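Local coordinates for polyhedrin (Orgyia pseudotsugata cypovirus 5, PDB 5A8U), which forms the crystalline matrix of viral occlusion bodies, the polyhedra that shield embedded virus particles from the outside environment until insect larvae ingest them, at residues T33-Y38 and L243-S248; Y46-T51 and I190-Y195; M110-Q115 and T123-F128; M161-L164 and R169-G172. One frame throughout, in Å; residues are numbered along the deposited sequence.

Interaction 1. Residues T33-Y38 and L243-S248; sequences TVVLKY and LVYQNS
Val35 meets the ring of Tyr245 at its edge, near the ring plane: CG2 of Val35 lies 3.8 Å from CE2 of Tyr245, while CG1 of Val35 reaches up to the phenol end, 4.0 Å from the Tyr245 OH. The two side chains cross at about a right angle, and both methyls of the valine bear on the same rim of the ring. The ring extends from the loop 243-248, CG of Tyr245 standing anti to the backbone N (chi1 177°). Around it, Gln111 and Ile113 of the strand 109-115 and Val234 of the helix 230-241 also touch this tyrosine, and Phe238 meets the ring with the planes at about 45°. Its hydroxyl is hydrogen-bonded to Glu230, so a polar tip is satisfied beside the valine methyls. Farther along, Lys37 carries its amine across to the loop; the chain bends at chi3 (68°), and NZ makes a weak hydrogen bond of 2.9 Å to OG of Ser248. Ser248 also gives its backbone N to Glu230, which thereby ties two points of the C-terminal segment to the helix before it. The strand 30-37 belongs to an antiparallel sheet, and the arrangement is that of a sheet face covered by a C-terminal helix and the extended loop that follows it.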
loop_
_atom_site.group_PDB
_atom_site.type_symbol
_atom_site.label_atom_id
_atom_site.label_comp_id
_atom_site.label_asym_id
_atom_site.label_seq_id
_atom_site.Cartn_x
_atom_site.Cartn_y
_atom_site.Cartn_z
ATOM N N THR A 33 -9.059 3.183 13.511
ATOM C CA THR A 33 -9.026 4.580 13.128
ATOM C C THR A 33 -7.860 5.261 13.841
ATOM O O THR A 33 -7.629 5.072 15.045
ATOM C CB THR A 33 -10.351 5.291 13.445
ATOM O OG1 THR A 33 -11.426 4.550 12.856
ATOM C CG2 THR A 33 -10.373 6.722 12.857
ATOM N N VAL A 34 -7.081 5.996 13.065
ATOM C CA VAL A 34 -6.072 6.865 13.641
ATOM C C VAL A 34 -6.551 8.288 13.465
ATOM O O VAL A 34 -6.856 8.718 12.346
ATOM C CB VAL A 34 -4.717 6.695 12.937
ATOM C CG1 VAL A 34 -3.775 7.900 13.218
ATOM C CG2 VAL A 34 -4.101 5.382 13.343
ATOM N N VAL A 35 -6.654 9.009 14.575
ATOM C CA VAL A 35 -7.068 10.402 14.518
ATOM C C VAL A 35 -5.920 11.279 14.967
ATOM O O VAL A 35 -5.496 11.205 16.115
ATOM C CB VAL A 35 -8.273 10.690 15.414
ATOM C CG1 VAL A 35 -8.727 12.133 15.217
ATOM C CG2 VAL A 35 -9.418 9.762 15.070
ATOM N N LEU A 36 -5.408 12.098 14.062
ATOM C CA LEU A 36 -4.266 12.955 14.383
ATOM C C LEU A 36 -4.746 14.344 14.735
ATOM O O LEU A 36 -5.633 14.867 14.071
ATOM C CB LEU A 36 -3.323 13.032 13.193
ATOM C CG LEU A 36 -2.757 11.652 12.843
ATOM C CD1 LEU A 36 -2.140 11.667 11.462
ATOM C CD2 LEU A 36 -1.711 11.254 13.884
ATOM N N LYS A 37 -4.167 14.938 15.777
ATOM C CA LYS A 37 -4.654 16.232 16.243
ATOM C C LYS A 37 -3.589 17.302 16.063
ATOM O O LYS A 37 -2.413 17.064 16.373
ATOM C CB LYS A 37 -5.046 16.135 17.716
ATOM C CG LYS A 37 -5.976 14.950 18.007
ATOM C CD LYS A 37 -6.634 15.133 19.366
ATOM C CE LYS A 37 -7.592 16.310 19.320
ATOM N NZ LYS A 37 -8.335 16.466 20.603
ATOM N N TYR A 38 -4.015 18.466 15.572
ATOM C CA TYR A 38 -3.117 19.571 15.240
ATOM C C TYR A 38 -3.482 20.780 16.082
ATOM O O TYR A 38 -4.612 20.899 16.539
ATOM C CB TYR A 38 -3.163 19.901 13.728
ATOM C CG TYR A 38 -2.832 18.668 12.923
ATOM C CD1 TYR A 38 -3.827 17.743 12.606
ATOM C CD2 TYR A 38 -1.527 18.386 12.543
ATOM C CE1 TYR A 38 -3.534 16.592 11.932
ATOM C CE2 TYR A 38 -1.221 17.224 11.860
ATOM C CZ TYR A 38 -2.232 16.340 11.554
ATOM O OH TYR A 38 -1.957 15.197 10.872
ATOM N N LEU A 243 -19.225 4.581 14.453
ATOM C CA LEU A 243 -17.878 4.383 14.966
ATOM C C LEU A 243 -17.748 5.116 16.296
ATOM O O LEU A 243 -17.949 6.327 16.357
ATOM C CB LEU A 243 -16.854 4.941 13.972
ATOM C CG LEU A 243 -16.662 4.142 12.681
ATOM C CD1 LEU A 243 -15.862 4.927 11.660
ATOM C CD2 LEU A 243 -15.960 2.836 13.007
ATOM N N VAL A 244 -17.416 4.402 17.366
ATOM C CA VAL A 244 -17.204 5.072 18.641
ATOM C C VAL A 244 -15.928 5.886 18.617
ATOM O O VAL A 244 -14.988 5.599 17.870
ATOM C CB VAL A 244 -17.198 4.113 19.854
ATOM C CG1 VAL A 244 -18.629 3.659 20.177
ATOM C CG2 VAL A 244 -16.254 2.938 19.613
ATOM N N TYR A 245 -15.903 6.914 19.446
ATOM C CA TYR A 245 -14.856 7.916 19.397
ATOM C C TYR A 245 -14.876 8.608 20.747
ATOM O O TYR A 245 -15.943 8.904 21.280
ATOM C CB TYR A 245 -15.203 8.921 18.291
ATOM C CG TYR A 245 -14.262 10.085 18.145
ATOM C CD1 TYR A 245 -14.399 11.225 18.928
ATOM C CD2 TYR A 245 -13.238 10.058 17.199
ATOM C CE1 TYR A 245 -13.535 12.296 18.793
ATOM C CE2 TYR A 245 -12.370 11.138 17.053
ATOM C CZ TYR A 245 -12.530 12.248 17.857
ATOM O OH TYR A 245 -11.678 13.310 17.725
ATOM N N GLN A 246 -13.707 8.877 21.307
ATOM C CA GLN A 246 -13.667 9.588 22.575
ATOM C C GLN A 246 -13.308 11.053 22.333
ATOM O O GLN A 246 -12.270 11.366 21.740
ATOM C CB GLN A 246 -12.660 8.944 23.531
ATOM C CG GLN A 246 -12.667 9.588 24.911
ATOM C CD GLN A 246 -11.574 9.033 25.796
ATOM O OE1 GLN A 246 -10.412 9.421 25.680
ATOM N NE2 GLN A 246 -11.937 8.097 26.672
ATOM N N ASN A 247 -14.172 11.970 22.767
ATOM C CA ASN A 247 -13.877 13.368 22.474
ATOM C C ASN A 247 -12.861 14.017 23.423
ATOM O O ASN A 247 -12.366 13.371 24.353
ATOM C CB ASN A 247 -15.160 14.198 22.341
ATOM C CG ASN A 247 -15.849 14.476 23.684
ATOM O OD1 ASN A 247 -15.293 14.262 24.762
ATOM N ND2 ASN A 247 -17.067 14.984 23.608
ATOM N N SER A 248 -12.562 15.291 23.169
ATOM C CA SER A 248 -11.536 16.043 23.894
ATOM C C SER A 248 -11.799 16.193 25.386
ATOM O O SER A 248 -10.919 16.632 26.132
ATOM C CB SER A 248 -11.372 17.434 23.264
ATOM O OG SER A 248 -10.786 17.317 21.983
#

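Interaction 2. Residues Y46-T51 and I190-Y195; sequences YNWQGT and IGFEVY
Phe192 drives the edge of its ring into the face of Trp48. CZ of Phe192 sits 3.4 Å above the indole plane, over the centre of the ring system, and its nearest atom there is CD2 of Trp48 at 3.5 Å. The neighbouring CE2 of Phe192 leans toward the far rim of the six-membered ring, 3.7 Å from CH2 of Trp48. With centroids of that ring and the phenyl 4.7 Å apart and the planes at 70°, this is a T-shaped pair in which the phenyl C-H edge points into the indole pi cloud. The phenyl gets there through a chi1 of 65°, which sets CG between the backbone N and the carbonyl carbon and lifts the ring off its own strand toward the tryptophan.

In the next shell, Val34 and Val32 of the strand 30-37 touch Trp48 and Phe192 respectively, and Ile54 and Leu58 of the strand 53-58 pack on the indole. Glu193 and Tyr195 point to the other side of the same strand: OH of Tyr195 donates to OE1 of Glu193 over 2.6 Å, reaching it from above the carboxylate plane. Glu193 also forms salt bridges with Arg124 and Arg126, and Ser219 of the third subunit bonds to its OE2, so this carboxylate is probably held as an anion at the subunit boundary. The aromatic pair itself joins strand 43-50 of the larger antiparallel sheet to strand 189-195 of the smaller one, the packing of two beta sheets face to face.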
loop_
_atom_site.group_PDB
_atom_site.type_symbol
_atom_site.label_atom_id
_atom_site.label_comp_id
_atom_site.label_asym_id
_atom_site.label_seq_id
_atom_site.Cartn_x
_atom_site.Cartn_y
_atom_site.Cartn_z
ATOM N N TYR A 46 -7.674 8.646 9.524
ATOM C CA TYR A 46 -7.431 7.496 8.667
ATOM C C TYR A 46 -8.186 6.329 9.266
ATOM O O TYR A 46 -8.014 6.024 10.445
ATOM C CB TYR A 46 -5.939 7.146 8.648
ATOM C CG TYR A 46 -5.064 8.184 7.978
ATOM C CD1 TYR A 46 -4.869 8.164 6.598
ATOM C CD2 TYR A 46 -4.450 9.184 8.723
ATOM C CE1 TYR A 46 -4.064 9.125 5.981
ATOM C CE2 TYR A 46 -3.655 10.133 8.123
ATOM C CZ TYR A 46 -3.480 10.108 6.754
ATOM O OH TYR A 46 -2.676 11.050 6.147
ATOM N N ASN A 47 -9.026 5.687 8.457
ATOM C CA ASN A 47 -9.857 4.566 8.883
ATOM C C ASN A 47 -9.635 3.336 7.994
ATOM O O ASN A 47 -9.897 3.371 6.796
ATOM C CB ASN A 47 -11.340 4.987 8.924
ATOM C CG ASN A 47 -12.294 3.805 9.069
ATOM O OD1 ASN A 47 -13.055 3.503 8.156
ATOM N ND2 ASN A 47 -12.236 3.119 10.210
ATOM N N TRP A 48 -9.101 2.277 8.594
ATOM C CA TRP A 48 -8.912 0.982 7.925
ATOM C C TRP A 48 -10.003 -0.014 8.350
ATOM O O TRP A 48 -10.449 0.000 9.494
ATOM C CB TRP A 48 -7.562 0.383 8.307
ATOM C CG TRP A 48 -6.323 1.108 7.861
ATOM C CD1 TRP A 48 -5.522 0.790 6.798
ATOM C CD2 TRP A 48 -5.687 2.212 8.524
ATOM N NE1 TRP A 48 -4.442 1.647 6.744
ATOM C CE2 TRP A 48 -4.530 2.532 7.788
ATOM C CE3 TRP A 48 -6.002 2.974 9.652
ATOM C CZ2 TRP A 48 -3.681 3.581 8.154
ATOM C CZ3 TRP A 48 -5.153 4.011 10.016
ATOM C CH2 TRP A 48 -4.009 4.303 9.270
ATOM N N GLN A 49 -10.417 -0.894 7.434
ATOM C CA GLN A 49 -11.380 -1.935 7.763
ATOM C C GLN A 49 -10.814 -3.273 7.314
ATOM O O GLN A 49 -9.960 -3.327 6.430
ATOM C CB GLN A 49 -12.701 -1.711 7.019
ATOM C CG GLN A 49 -13.356 -0.376 7.244
ATOM C CD GLN A 49 -14.624 -0.227 6.426
ATOM O OE1 GLN A 49 -15.559 -1.033 6.552
ATOM N NE2 GLN A 49 -14.659 0.797 5.566
ATOM N N GLY A 50 -11.288 -4.357 7.916
ATOM C CA GLY A 50 -10.862 -5.686 7.504
ATOM C C GLY A 50 -11.730 -6.725 8.189
ATOM O O GLY A 50 -12.595 -6.382 8.974
ATOM N N THR A 51 -11.502 -7.996 7.884
ATOM C CA THR A 51 -12.314 -9.056 8.452
ATOM C C THR A 51 -11.537 -9.846 9.503
ATOM O O THR A 51 -12.028 -10.041 10.601
ATOM C CB THR A 51 -12.793 -9.997 7.355
ATOM O OG1 THR A 51 -11.692 -10.287 6.476
ATOM C CG2 THR A 51 -13.915 -9.339 6.569
ATOM N N ILE A 190 4.129 5.523 12.649
ATOM C CA ILE A 190 3.488 4.397 13.328
ATOM C C ILE A 190 3.245 3.201 12.432
ATOM O O ILE A 190 3.101 3.340 11.226
ATOM C CB ILE A 190 2.110 4.772 13.944
ATOM C CG1 ILE A 190 1.079 5.080 12.852
ATOM C CG2 ILE A 190 2.250 5.896 14.989
ATOM C CD1 ILE A 190 -0.307 5.292 13.414
ATOM N N GLY A 191 3.201 2.033 13.061
ATOM C CA GLY A 191 2.687 0.817 12.457
ATOM C C GLY A 191 1.758 0.152 13.461
ATOM O O GLY A 191 1.924 0.311 14.669
ATOM N N PHE A 192 0.765 -0.580 12.978
ATOM C CA PHE A 192 -0.148 -1.283 13.884
ATOM C C PHE A 192 -0.619 -2.625 13.301
ATOM O O PHE A 192 -0.598 -2.837 12.071
ATOM C CB PHE A 192 -1.368 -0.402 14.212
ATOM C CG PHE A 192 -2.236 -0.118 13.009
ATOM C CD1 PHE A 192 -3.203 -1.036 12.605
ATOM C CD2 PHE A 192 -2.059 1.041 12.264
ATOM C CE1 PHE A 192 -3.985 -0.804 11.468
ATOM C CE2 PHE A 192 -2.848 1.277 11.126
ATOM C CZ PHE A 192 -3.804 0.350 10.738
ATOM N N GLU A 193 -1.030 -3.524 14.194
ATOM C CA GLU A 193 -1.683 -4.784 13.795
ATOM C C GLU A 193 -2.844 -5.040 14.730
ATOM O O GLU A 193 -2.695 -4.941 15.940
ATOM C CB GLU A 193 -0.711 -5.969 13.877
ATOM C CG GLU A 193 0.589 -5.747 13.117
ATOM C CD GLU A 193 1.617 -6.848 13.342
ATOM O OE1 GLU A 193 1.430 -7.669 14.277
ATOM O OE2 GLU A 193 2.605 -6.899 12.580
ATOM N N VAL A 194 -3.995 -5.358 14.164
ATOM C CA VAL A 194 -5.192 -5.649 14.953
ATOM C C VAL A 194 -5.803 -6.935 14.400
ATOM O O VAL A 194 -5.823 -7.157 13.191
ATOM C CB VAL A 194 -6.191 -4.491 14.846
ATOM C CG1 VAL A 194 -7.614 -4.881 15.317
ATOM C CG2 VAL A 194 -5.662 -3.258 15.578
ATOM N N TYR A 195 -6.284 -7.773 15.302
ATOM C CA TYR A 195 -6.695 -9.121 14.968
ATOM C C TYR A 195 -8.108 -9.467 15.430
ATOM O O TYR A 195 -8.529 -9.098 16.518
ATOM C CB TYR A 195 -5.714 -10.121 15.612
ATOM C CG TYR A 195 -4.285 -9.968 15.140
ATOM C CD1 TYR A 195 -3.416 -9.091 15.776
ATOM C CD2 TYR A 195 -3.804 -10.710 14.064
ATOM C CE1 TYR A 195 -2.107 -8.948 15.355
ATOM C CE2 TYR A 195 -2.502 -10.588 13.639
ATOM C CZ TYR A 195 -1.653 -9.711 14.285
ATOM O OH TYR A 195 -0.357 -9.570 13.880
#

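Interaction 3. Residues M110-Q115 and T123-F128; sequences MQFIVQ and TRLRFF
Strands 110-115 and 124-128 belong to different sheets and keep well apart, the CA atoms of Phe112 and Leu125 lying 8.8 Å from each other, so side chains alone bridge the gap. Phe112 fills its middle. One face of the ring receives Leu125, whose CD1 stands 4.2 Å above the plane, displaced toward the rim, while CD2 of Leu125 is 4.2 Å from CD2 of Phe112. At the edge of the same ring, near its plane, CG2 of Thr123 comes within 4.0 Å of CE2 of Phe112. Leucine and threonine each slide past the phenylalanine in the opposite direction, giving an interleaved layer. Toward the other end of the strands, Met110 and Phe127 approach head-on: the methyl CE of Met110 lies at the ring edge, 3.5 Å from CE1 and 3.6 Å from CZ of Phe127. A bend about the CG-SD bond of Met110 (chi3 50°) brings the methyl rather than the sulfur to the ring. All five residues are buried. Val32 and Val34 of the strand 30-37 complete the wall beside Phe112, and Tyr175 and Val177 of the strand 169-178 touch Leu125 and Phe127. On the far side of the strand 124-128, Arg126 bonds through NH1 to Ser219 of the third subunit. Apolar side chains interdigitating between two antiparallel sheets form the hydrophobic core of a beta-sandwich-like arrangement.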
loop_
_atom_site.group_PDB
_atom_site.type_symbol
_atom_site.label_atom_id
_atom_site.label_comp_id
_atom_site.label_asym_id
_atom_site.label_seq_id
_atom_site.Cartn_x
_atom_site.Cartn_y
_atom_site.Cartn_z
ATOM N N MET A 110 -2.439 11.865 19.127
ATOM C CA MET A 110 -3.256 10.972 18.323
ATOM C C MET A 110 -4.212 10.193 19.222
ATOM O O MET A 110 -3.910 9.912 20.383
ATOM C CB MET A 110 -2.368 10.020 17.526
ATOM C CG MET A 110 -2.979 8.687 17.149
ATOM S SD MET A 110 -1.677 7.599 16.504
ATOM C CE MET A 110 -0.500 7.773 17.780
ATOM N N GLN A 111 -5.383 9.887 18.681
ATOM C CA GLN A 111 -6.270 8.892 19.272
ATOM C C GLN A 111 -6.255 7.664 18.349
ATOM O O GLN A 111 -6.448 7.789 17.143
ATOM C CB GLN A 111 -7.694 9.442 19.415
ATOM C CG GLN A 111 -8.582 8.487 20.186
ATOM C CD GLN A 111 -10.010 8.966 20.345
ATOM O OE1 GLN A 111 -10.870 8.204 20.796
ATOM N NE2 GLN A 111 -10.276 10.228 19.979
ATOM N N PHE A 112 -6.007 6.492 18.924
ATOM C CA PHE A 112 -5.969 5.246 18.176
ATOM C C PHE A 112 -7.188 4.456 18.650
ATOM O O PHE A 112 -7.292 4.108 19.830
ATOM C CB PHE A 112 -4.652 4.514 18.489
ATOM C CG PHE A 112 -4.505 3.156 17.812
ATOM C CD1 PHE A 112 -4.262 3.074 16.450
ATOM C CD2 PHE A 112 -4.550 1.979 18.555
ATOM C CE1 PHE A 112 -4.109 1.835 15.819
ATOM C CE2 PHE A 112 -4.379 0.737 17.931
ATOM C CZ PHE A 112 -4.153 0.668 16.573
ATOM N N ILE A 113 -8.139 4.233 17.750
ATOM C CA ILE A 113 -9.411 3.625 18.126
ATOM C C ILE A 113 -9.593 2.303 17.396
ATOM O O ILE A 113 -9.457 2.239 16.186
ATOM C CB ILE A 113 -10.598 4.532 17.766
ATOM C CG1 ILE A 113 -10.286 5.988 18.122
ATOM C CG2 ILE A 113 -11.873 4.021 18.429
ATOM C CD1 ILE A 113 -11.304 6.982 17.573
ATOM N N VAL A 114 -9.922 1.251 18.136
ATOM C CA VAL A 114 -10.110 -0.060 17.525
ATOM C C VAL A 114 -11.513 -0.536 17.874
ATOM O O VAL A 114 -11.881 -0.521 19.037
ATOM C CB VAL A 114 -9.086 -1.079 18.069
ATOM C CG1 VAL A 114 -9.289 -2.445 17.408
ATOM C CG2 VAL A 114 -7.648 -0.581 17.832
ATOM N N GLN A 115 -12.302 -0.928 16.876
ATOM C CA GLN A 115 -13.699 -1.306 17.116
ATOM C C GLN A 115 -14.103 -2.605 16.395
ATOM O O GLN A 115 -13.714 -2.837 15.254
ATOM C CB GLN A 115 -14.626 -0.149 16.705
ATOM C CG GLN A 115 -16.117 -0.510 16.681
ATOM C CD GLN A 115 -17.007 0.693 16.405
ATOM O OE1 GLN A 115 -16.573 1.843 16.524
ATOM N NE2 GLN A 115 -18.263 0.432 16.041
ATOM N N THR A 123 -3.476 -6.708 20.116
ATOM C CA THR A 123 -3.242 -5.472 19.375
ATOM C C THR A 123 -1.808 -4.980 19.546
ATOM O O THR A 123 -1.308 -4.899 20.674
ATOM C CB THR A 123 -4.227 -4.385 19.849
ATOM O OG1 THR A 123 -5.566 -4.813 19.552
ATOM C CG2 THR A 123 -3.941 -3.059 19.169
ATOM N N ARG A 124 -1.165 -4.641 18.428
ATOM C CA ARG A 124 0.144 -3.969 18.454
ATOM C C ARG A 124 0.056 -2.560 17.904
ATOM O O ARG A 124 -0.513 -2.346 16.835
ATOM C CB ARG A 124 1.160 -4.738 17.607
ATOM C CG ARG A 124 1.612 -6.032 18.240
ATOM C CD ARG A 124 2.379 -6.868 17.225
ATOM N NE ARG A 124 3.155 -7.936 17.845
ATOM C CZ ARG A 124 3.644 -8.976 17.180
ATOM N NH1 ARG A 124 3.395 -9.109 15.881
ATOM N NH2 ARG A 124 4.360 -9.893 17.816
ATOM N N LEU A 125 0.673 -1.609 18.605
ATOM C CA LEU A 125 0.837 -0.264 18.074
ATOM C C LEU A 125 2.317 0.025 18.222
ATOM O O LEU A 125 2.842 0.019 19.339
ATOM C CB LEU A 125 0.006 0.758 18.860
ATOM C CG LEU A 125 0.199 2.238 18.478
ATOM C CD1 LEU A 125 -0.070 2.535 16.991
ATOM C CD2 LEU A 125 -0.634 3.148 19.398
ATOM N N ARG A 126 3.009 0.239 17.107
ATOM C CA ARG A 126 4.446 0.489 17.183
ATOM C C ARG A 126 4.795 1.927 16.864
ATOM O O ARG A 126 4.324 2.477 15.862
ATOM C CB ARG A 126 5.212 -0.395 16.186
ATOM C CG ARG A 126 4.950 -1.905 16.294
ATOM C CD ARG A 126 5.926 -2.677 15.398
ATOM N NE ARG A 126 5.605 -4.102 15.268
ATOM C CZ ARG A 126 4.838 -4.614 14.310
ATOM N NH1 ARG A 126 4.290 -3.815 13.385
ATOM N NH2 ARG A 126 4.608 -5.925 14.272
ATOM N N PHE A 127 5.652 2.527 17.686
ATOM C CA PHE A 127 6.137 3.884 17.412
ATOM C C PHE A 127 7.561 3.889 16.875
ATOM O O PHE A 127 8.406 3.109 17.326
ATOM C CB PHE A 127 6.061 4.740 18.675
ATOM C CG PHE A 127 4.672 5.198 18.992
ATOM C CD1 PHE A 127 4.055 6.142 18.186
ATOM C CD2 PHE A 127 3.984 4.695 20.085
ATOM C CE1 PHE A 127 2.772 6.579 18.448
ATOM C CE2 PHE A 127 2.682 5.132 20.365
ATOM C CZ PHE A 127 2.076 6.076 19.540
ATOM N N PHE A 128 7.803 4.768 15.908
ATOM C CA PHE A 128 9.115 4.954 15.301
ATOM C C PHE A 128 9.366 6.450 15.267
ATOM O O PHE A 128 8.437 7.254 15.338
ATOM C CB PHE A 128 9.136 4.413 13.856
ATOM C CG PHE A 128 8.732 2.961 13.747
ATOM C CD1 PHE A 128 7.388 2.600 13.738
ATOM C CD2 PHE A 128 9.695 1.971 13.658
ATOM C CE1 PHE A 128 7.014 1.270 13.651
ATOM C CE2 PHE A 128 9.328 0.639 13.557
ATOM C CZ PHE A 128 7.990 0.290 13.561
#

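Interaction 4. Residues M161-L164 and R169-G172; sequences MQPL and RMAG
Leu164 is gripped through its backbone at both polar atoms by the segment 169-172. Its N gives a nearly straight bond to O of Gly172, 2.8 Å long with an N-H...O angle of 167°. Its O accepts twice, from N of Ala171 at 2.8 Å and from N of Gly172 at 3.2 Å. Both donors lie in the carbonyl plane, but the shorter bond is the more bent (138°), the longer one nearly straight. Two consecutive residues thus face one across the hairpin, a classic beta bulge, and Leu164 with Gly172 forms an antiparallel hydrogen-bonded pair.

Ala171 departs from extended strand geometry; its psi of -33° swings the next peptide round, so that N-H of Gly172 points to the carbonyl of Leu164 already used by N-H of Ala171. Packing closes around these bonds. CB of Leu164 rests 3.7 Å from O of Gly172, and on the outer side CB of Pro163 touches SD of Met170 at 3.5 Å. Met170 extends from the backbone with CG anti to the backbone N, which carries its CG past O of Leu164 at 3.7 Å and its sulfur on to the proline. Beyond the hairpin, Leu164 packs on Ile113 of the strand 109-115 and on Val244, while Gln162 bonds through OE1 to Gln246. The three backbone bonds meet the hydrogen-bonding needs of a buried carbonyl and amide, whereas the Pro163-Met170 contact, at the more exposed border of the sheet, adds only apolar touch; the chemistry is that of a bulged hairpin joined mainly through its main chain.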
loop_
_atom_site.group_PDB
_atom_site.type_symbol
_atom_site.label_atom_id
_atom_site.label_comp_id
_atom_site.label_asym_id
_atom_site.label_seq_id
_atom_site.Cartn_x
_atom_site.Cartn_y
_atom_site.Cartn_z
ATOM N N MET A 161 -5.522 0.961 26.804
ATOM C CA MET A 161 -6.682 1.420 26.039
ATOM C C MET A 161 -7.922 1.526 26.930
ATOM O O MET A 161 -8.081 0.745 27.875
ATOM C CB MET A 161 -6.941 0.489 24.861
ATOM C CG MET A 161 -5.722 0.327 23.965
ATOM S SD MET A 161 -6.130 -0.583 22.456
ATOM C CE MET A 161 -6.929 0.703 21.503
ATOM N N GLN A 162 -8.773 2.509 26.632
ATOM C CA GLN A 162 -9.975 2.760 27.399
ATOM C C GLN A 162 -11.166 2.150 26.688
ATOM O O GLN A 162 -11.335 2.326 25.488
ATOM C CB GLN A 162 -10.184 4.268 27.567
ATOM C CG GLN A 162 -9.027 4.977 28.244
ATOM C CD GLN A 162 -9.297 6.454 28.403
ATOM O OE1 GLN A 162 -10.380 6.841 28.819
ATOM N NE2 GLN A 162 -8.327 7.284 28.062
ATOM N N PRO A 163 -12.021 1.445 27.435
ATOM C CA PRO A 163 -13.181 0.815 26.800
ATOM C C PRO A 163 -14.219 1.855 26.389
ATOM O O PRO A 163 -14.519 2.783 27.142
ATOM C CB PRO A 163 -13.744 -0.086 27.907
ATOM C CG PRO A 163 -12.695 -0.138 28.970
ATOM C CD PRO A 163 -11.953 1.153 28.879
ATOM N N LEU A 164 -14.730 1.718 25.177
ATOM C CA LEU A 164 -15.770 2.606 24.680
ATOM C C LEU A 164 -17.025 1.770 24.443
ATOM O O LEU A 164 -17.024 0.828 23.644
ATOM C CB LEU A 164 -15.328 3.317 23.388
ATOM C CG LEU A 164 -13.982 4.059 23.415
ATOM C CD1 LEU A 164 -13.685 4.746 22.060
ATOM C CD2 LEU A 164 -13.917 5.068 24.543
ATOM N N ARG A 169 -23.040 -2.868 25.358
ATOM C CA ARG A 169 -21.855 -3.653 24.996
ATOM C C ARG A 169 -20.624 -2.772 24.838
ATOM O O ARG A 169 -20.750 -1.596 24.494
ATOM C CB ARG A 169 -22.105 -4.425 23.698
ATOM C CG ARG A 169 -23.032 -5.626 23.856
ATOM C CD ARG A 169 -22.325 -6.763 24.591
ATOM N NE ARG A 169 -23.217 -7.878 24.908
ATOM C CZ ARG A 169 -23.707 -8.127 26.120
ATOM N NH1 ARG A 169 -23.390 -7.340 27.141
ATOM N NH2 ARG A 169 -24.514 -9.166 26.312
ATOM N N MET A 170 -19.436 -3.330 25.084
ATOM C CA MET A 170 -18.203 -2.616 24.758
ATOM C C MET A 170 -17.929 -2.730 23.261
ATOM O O MET A 170 -17.658 -3.820 22.762
ATOM C CB MET A 170 -16.995 -3.129 25.551
ATOM C CG MET A 170 -15.750 -2.246 25.339
ATOM S SD MET A 170 -14.178 -2.941 25.876
ATOM C CE MET A 170 -13.868 -4.162 24.586
ATOM N N ALA A 171 -17.998 -1.609 22.545
ATOM C CA ALA A 171 -17.881 -1.631 21.087
ATOM C C ALA A 171 -16.434 -1.550 20.612
ATOM O O ALA A 171 -16.065 -2.100 19.574
ATOM C CB ALA A 171 -18.689 -0.494 20.473
ATOM N N GLY A 172 -15.613 -0.832 21.352
ATOM C CA GLY A 172 -14.236 -0.685 20.952
ATOM C C GLY A 172 -13.406 -0.172 22.101
ATOM O O GLY A 172 -13.879 -0.082 23.238
#

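The centres of interactions 1, 2 and 3 lie about 8, 7 and 5 Å from the centre of the chain, that of interaction 4 about 14 Å. Between centres, 2 and 3 are about 8 Å apart, 1 and 3 about 11 Å, 1 and 2 about 14 Å. All four draw on the large antiparallel sheet, in which 169-178, 109-115, 30-37 and 43-50 are successive neighbours. Interactions 2 and 3 connect one face to the smaller sheet, whereas interaction 1 covers the other with the C-terminal segment. Along the chain, interaction 1 encloses the other three, and interaction 2 encloses 3 and then 4. Interactions 2 and 3 also border the third subunit, placing the intersheet core next to the trimer interface.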